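Side-chain contacts in coenzyme F420-dependent N(5),N(10)-methenyltetrahydromethanopterin reductase-related protein (Desulfurobacterium thermolithotrophum DSM 11699, PDB 6HUZ), which binds the iron-guanylylpyridinol cofactor and methenyl-tetrahydrofolate as a bacterial paralog of [Fe]-hydrogenase that uses tetrahydrofolate derivatives as substrates: residues L261-V264 against D265-K268; I60-K63 against V64-G68. One frame throughout, in Å; residues are numbered along the deposited sequence.

Interaction 1 (L261-V264 against D265-K268)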
loop_
_atom_site.group_PDB
_atom_site.type_symbol
_atom_site.label_atom_id
_atom_site.label_comp_id
_atom_site.label_asym_id
_atom_site.label_seq_id
_atom_site.Cartn_x
_atom_site.Cartn_y
_atom_site.Cartn_z
ATOM N N LEU A 261 3.528 10.950 -11.022
ATOM C CA LEU A 261 2.208 10.491 -11.440
ATOM C C LEU A 261 1.069 10.777 -10.460
ATOM O O LEU A 261 -0.002 11.129 -10.923
ATOM C CB LEU A 261 2.277 9.019 -11.814
ATOM C CG LEU A 261 3.225 8.758 -13.012
ATOM C CD1 LEU A 261 3.650 7.298 -13.057
ATOM C CD2 LEU A 261 2.580 9.197 -14.324
ATOM N N LEU A 262 1.256 10.651 -9.135
ATOM C CA LEU A 262 0.117 10.926 -8.238
ATOM C C LEU A 262 -0.233 12.423 -8.161
ATOM O O LEU A 262 -1.417 12.783 -8.015
ATOM C CB LEU A 262 0.384 10.397 -6.816
ATOM C CG LEU A 262 0.273 8.901 -6.619
ATOM C CD1 LEU A 262 0.639 8.523 -5.184
ATOM C CD2 LEU A 262 -1.145 8.423 -6.924
ATOM N N ASN A 263 0.795 13.289 -8.247
ATOM C CA ASN A 263 0.665 14.751 -8.164
ATOM C C ASN A 263 0.421 15.162 -6.695
ATOM O O ASN A 263 -0.692 15.049 -6.153
ATOM C CB ASN A 263 -0.399 15.330 -9.129
ATOM C CG ASN A 263 -0.312 16.851 -9.222
ATOM O OD1 ASN A 263 -0.101 17.539 -8.220
ATOM N ND2 ASN A 263 -0.474 17.427 -10.407
ATOM N N VAL A 264 1.478 15.641 -6.051
ATOM C CA VAL A 264 1.426 16.057 -4.634
ATOM C C VAL A 264 0.382 17.189 -4.439
ATOM O O VAL A 264 -0.410 17.174 -3.498
ATOM C CB VAL A 264 2.842 16.508 -4.182
ATOM C CG1 VAL A 264 2.796 17.262 -2.862
ATOM C CG2 VAL A 264 3.784 15.311 -4.073
ATOM N N ASP A 265 0.395 18.164 -5.325
ATOM C CA ASP A 265 -0.558 19.284 -5.235
ATOM C C ASP A 265 -1.990 18.774 -5.256
ATOM O O ASP A 265 -2.819 19.261 -4.494
ATOM C CB ASP A 265 -0.339 20.272 -6.387
ATOM C CG ASP A 265 0.945 21.057 -6.202
ATOM O OD1 ASP A 265 1.404 21.171 -5.045
ATOM O OD2 ASP A 265 1.496 21.549 -7.216
ATOM N N ALA A 266 -2.278 17.812 -6.132
ATOM C CA ALA A 266 -3.618 17.232 -6.256
ATOM C C ALA A 266 -3.967 16.480 -5.006
ATOM O O ALA A 266 -5.073 16.607 -4.511
ATOM C CB ALA A 266 -3.680 16.287 -7.450
ATOM N N MET A 267 -3.027 15.664 -4.482
ATOM C CA MET A 267 -3.304 14.917 -3.290
ATOM C C MET A 267 -3.582 15.877 -2.152
ATOM O O MET A 267 -4.541 15.705 -1.431
ATOM C CB MET A 267 -2.105 14.046 -2.937
ATOM C CG MET A 267 -1.943 12.880 -3.880
ATOM S SD MET A 267 -0.803 11.653 -3.188
ATOM C CE MET A 267 0.733 12.529 -3.298
ATOM N N LYS A 268 -2.759 16.910 -1.995
ATOM C CA LYS A 268 -2.977 17.857 -0.901
ATOM C C LYS A 268 -4.350 18.547 -0.978
ATOM O O LYS A 268 -5.005 18.722 0.044
ATOM C CB LYS A 268 -1.880 18.903 -0.963
ATOM C CG LYS A 268 -1.935 19.986 0.095
ATOM C CD LYS A 268 -0.866 21.074 -0.166
ATOM C CE LYS A 268 0.361 20.619 -0.948
ATOM N NZ LYS A 268 1.158 21.790 -1.413
HETATM O O HOH W 1 2.627 19.218 -8.964
#
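N263 OD1 takes the N-H of A266 at 3.0 Å, the capping bond that opens helix 264-271. The donor stands above the plane of the amide, 56° out of it. With N263 CG anti to the backbone N (chi1 -168°), the amide swings forward over the first turn, and N263 OD1 also accepts from a water at 3.3 Å. That water donates a second time, to D265 OD2, joining the cap to the first-turn carboxylate on the solvent side. The other D265 oxygen, OD1, has a long salt bridge to K268 NZ at 3.7 Å. Two carbonyls of this turn accept backbone N-H groups: N263 O that of M267 N at 2.9 Å, and V264 O that of K268 N at 2.8 Å. M267 SD lies 4.0 Å from L262 CD1, and the bend at chi3 (-70°) turns CE toward V264. F214 and V202 of the second subunit pack on M267 and L262, respectively. N263, with positive phi, ends helix 232-262 and at once caps helix 264-271: an Asn N-cap at the junction of two consecutive helices.

Interaction 2 (I60-K63 against V64-G68)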
loop_
_atom_site.group_PDB
_atom_site.type_symbol
_atom_site.label_atom_id
_atom_site.label_comp_id
_atom_site.label_asym_id
_atom_site.label_seq_id
_atom_site.Cartn_x
_atom_site.Cartn_y
_atom_site.Cartn_z
ATOM N N ILE A 60 35.780 -6.657 24.224
ATOM C CA ILE A 60 34.459 -7.056 23.767
ATOM C C ILE A 60 34.438 -8.562 23.576
ATOM O O ILE A 60 33.474 -9.212 23.966
ATOM C CB ILE A 60 34.093 -6.286 22.487
ATOM C CG1 ILE A 60 33.795 -4.824 22.847
ATOM C CG2 ILE A 60 32.894 -6.922 21.786
ATOM C CD1 ILE A 60 33.874 -3.851 21.672
ATOM N N ARG A 61 35.496 -9.121 22.985
ATOM C CA ARG A 61 35.571 -10.567 22.783
ATOM C C ARG A 61 35.502 -11.299 24.133
ATOM O O ARG A 61 34.745 -12.269 24.269
ATOM C CB ARG A 61 36.863 -10.926 22.035
ATOM C CG ARG A 61 36.916 -12.365 21.558
ATOM C CD ARG A 61 38.276 -12.758 20.996
ATOM N NE ARG A 61 38.330 -14.203 20.752
ATOM C CZ ARG A 61 38.914 -14.785 19.708
ATOM N NH1 ARG A 61 38.893 -16.109 19.582
ATOM N NH2 ARG A 61 39.525 -14.052 18.781
ATOM N N LYS A 62 36.279 -10.822 25.132
ATOM C CA LYS A 62 36.322 -11.411 26.475
ATOM C C LYS A 62 34.939 -11.397 27.122
ATOM O O LYS A 62 34.569 -12.361 27.799
ATOM C CB LYS A 62 37.311 -10.650 27.371
ATOM C CG LYS A 62 37.165 -10.983 28.863
ATOM C CD LYS A 62 38.371 -10.525 29.681
ATOM C CE LYS A 62 38.445 -11.195 31.038
ATOM N NZ LYS A 62 37.380 -10.713 31.960
ATOM N N LYS A 63 34.194 -10.296 26.939
ATOM C CA LYS A 63 32.845 -10.160 27.507
ATOM C C LYS A 63 31.916 -11.236 26.912
ATOM O O LYS A 63 31.111 -11.834 27.631
ATOM C CB LYS A 63 32.322 -8.739 27.219
ATOM C CG LYS A 63 30.935 -8.439 27.776
ATOM C CD LYS A 63 30.477 -7.029 27.412
ATOM C CE LYS A 63 29.086 -6.738 27.921
ATOM N NZ LYS A 63 28.635 -5.367 27.559
ATOM N N VAL A 64 32.042 -11.495 25.605
ATOM C CA VAL A 64 31.240 -12.495 24.907
ATOM C C VAL A 64 31.625 -13.897 25.401
ATOM O O VAL A 64 30.734 -14.674 25.752
ATOM C CB VAL A 64 31.375 -12.390 23.369
ATOM C CG1 VAL A 64 30.828 -13.650 22.694
ATOM C CG2 VAL A 64 30.650 -11.148 22.846
ATOM N N GLU A 65 32.940 -14.218 25.412
ATOM C CA GLU A 65 33.423 -15.530 25.861
ATOM C C GLU A 65 33.055 -15.805 27.320
ATOM O O GLU A 65 32.689 -16.937 27.647
ATOM C CB GLU A 65 34.933 -15.650 25.660
ATOM C CG GLU A 65 35.315 -15.826 24.200
ATOM C CD GLU A 65 36.802 -15.705 23.912
ATOM O OE1 GLU A 65 37.239 -16.148 22.826
ATOM O OE2 GLU A 65 37.532 -15.162 24.772
ATOM N N ASP A 66 33.124 -14.777 28.194
ATOM C CA ASP A 66 32.779 -14.928 29.617
ATOM C C ASP A 66 31.339 -15.402 29.833
ATOM O O ASP A 66 31.062 -16.044 30.850
ATOM C CB ASP A 66 32.975 -13.607 30.376
ATOM C CG ASP A 66 34.413 -13.225 30.656
ATOM O OD1 ASP A 66 35.307 -14.112 30.545
ATOM O OD2 ASP A 66 34.653 -12.046 30.989
ATOM N N ALA A 67 30.424 -15.074 28.906
ATOM C CA ALA A 67 29.028 -15.482 29.020
ATOM C C ALA A 67 28.845 -16.964 28.676
ATOM O O ALA A 67 27.772 -17.500 28.910
ATOM C CB ALA A 67 28.155 -14.619 28.106
ATOM N N GLY A 68 29.875 -17.606 28.133
ATOM C CA GLY A 68 29.828 -19.012 27.751
ATOM C C GLY A 68 29.784 -19.263 26.252
ATOM O O GLY A 68 29.743 -20.424 25.826
#
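R61 and E65 meet through an i to i+4 salt bridge on helix 58-66, in which R61 NE gives a nearly straight bond (172°) to E65 OE1 at 3.0 Å. The carboxylate oxygen lies at the guanidinium edge, close to its plane, whereas the arginine comes from above the carboxylate plane; the two flat groups are turned 66° apart. NH2 of the same guanidinium pairs with D54, so the arginine is gripped at two points and its rotation is probably restrained. The tight side of the turn is apolar: V64 is buried and packs on L71 of strand 70-72 and V37 of helix 32-41. V64 CG2 also touches the backbone carbonyl of the preceding turn, 3.6 Å from I60 O. The opposing, looser side faces solvent. There K62 runs out with CG anti to the backbone N (chi1 166°), then bends at chi4 to bring K62 NZ to 3.2 Å from D66 OD2, on the syn lone pair of that oxygen. This second i to i+4 pair joins two exposed residues. Backbone bonds hold the turn beneath both pairs, including E65 N to R61 O at 2.9 Å. At the C-terminal end A67 N bonds to V64 O, and G68, with positive phi, gives its N-H to E65 O. Bridged once beside strand 70-72 and once at the surface, the helix closes in a Schellman motif and forms the crossover of a Rossmann-type beta-alpha-beta unit.

How the interactions relate
Interaction 2 comes first along the chain, in the Rossmann-like N-terminal domain, on the helix leading to edge strand 70-72 of the six-stranded parallel sheet. Interaction 1 follows some 200 residues later, in the helical C-terminal part, where helix 232-262 passes into helix 264-271. The centres of interactions 1 and 2 are about 55 Å apart, on opposite sides of the chain's centre, and the nearest atoms of interactions 1 and 2 about 44 Å; they share no helix, strand or sheet. Residues 60-68 belong to the domain that holds the iron-guanylylpyridinol cofactor, whereas residues 261-268 lie against the second subunit, the side chain of M267 about 9 Å from a bound methenyl-tetrahydrofolate. The two thus mark the cofactor-binding domain and a helical region that packs against the second subunit.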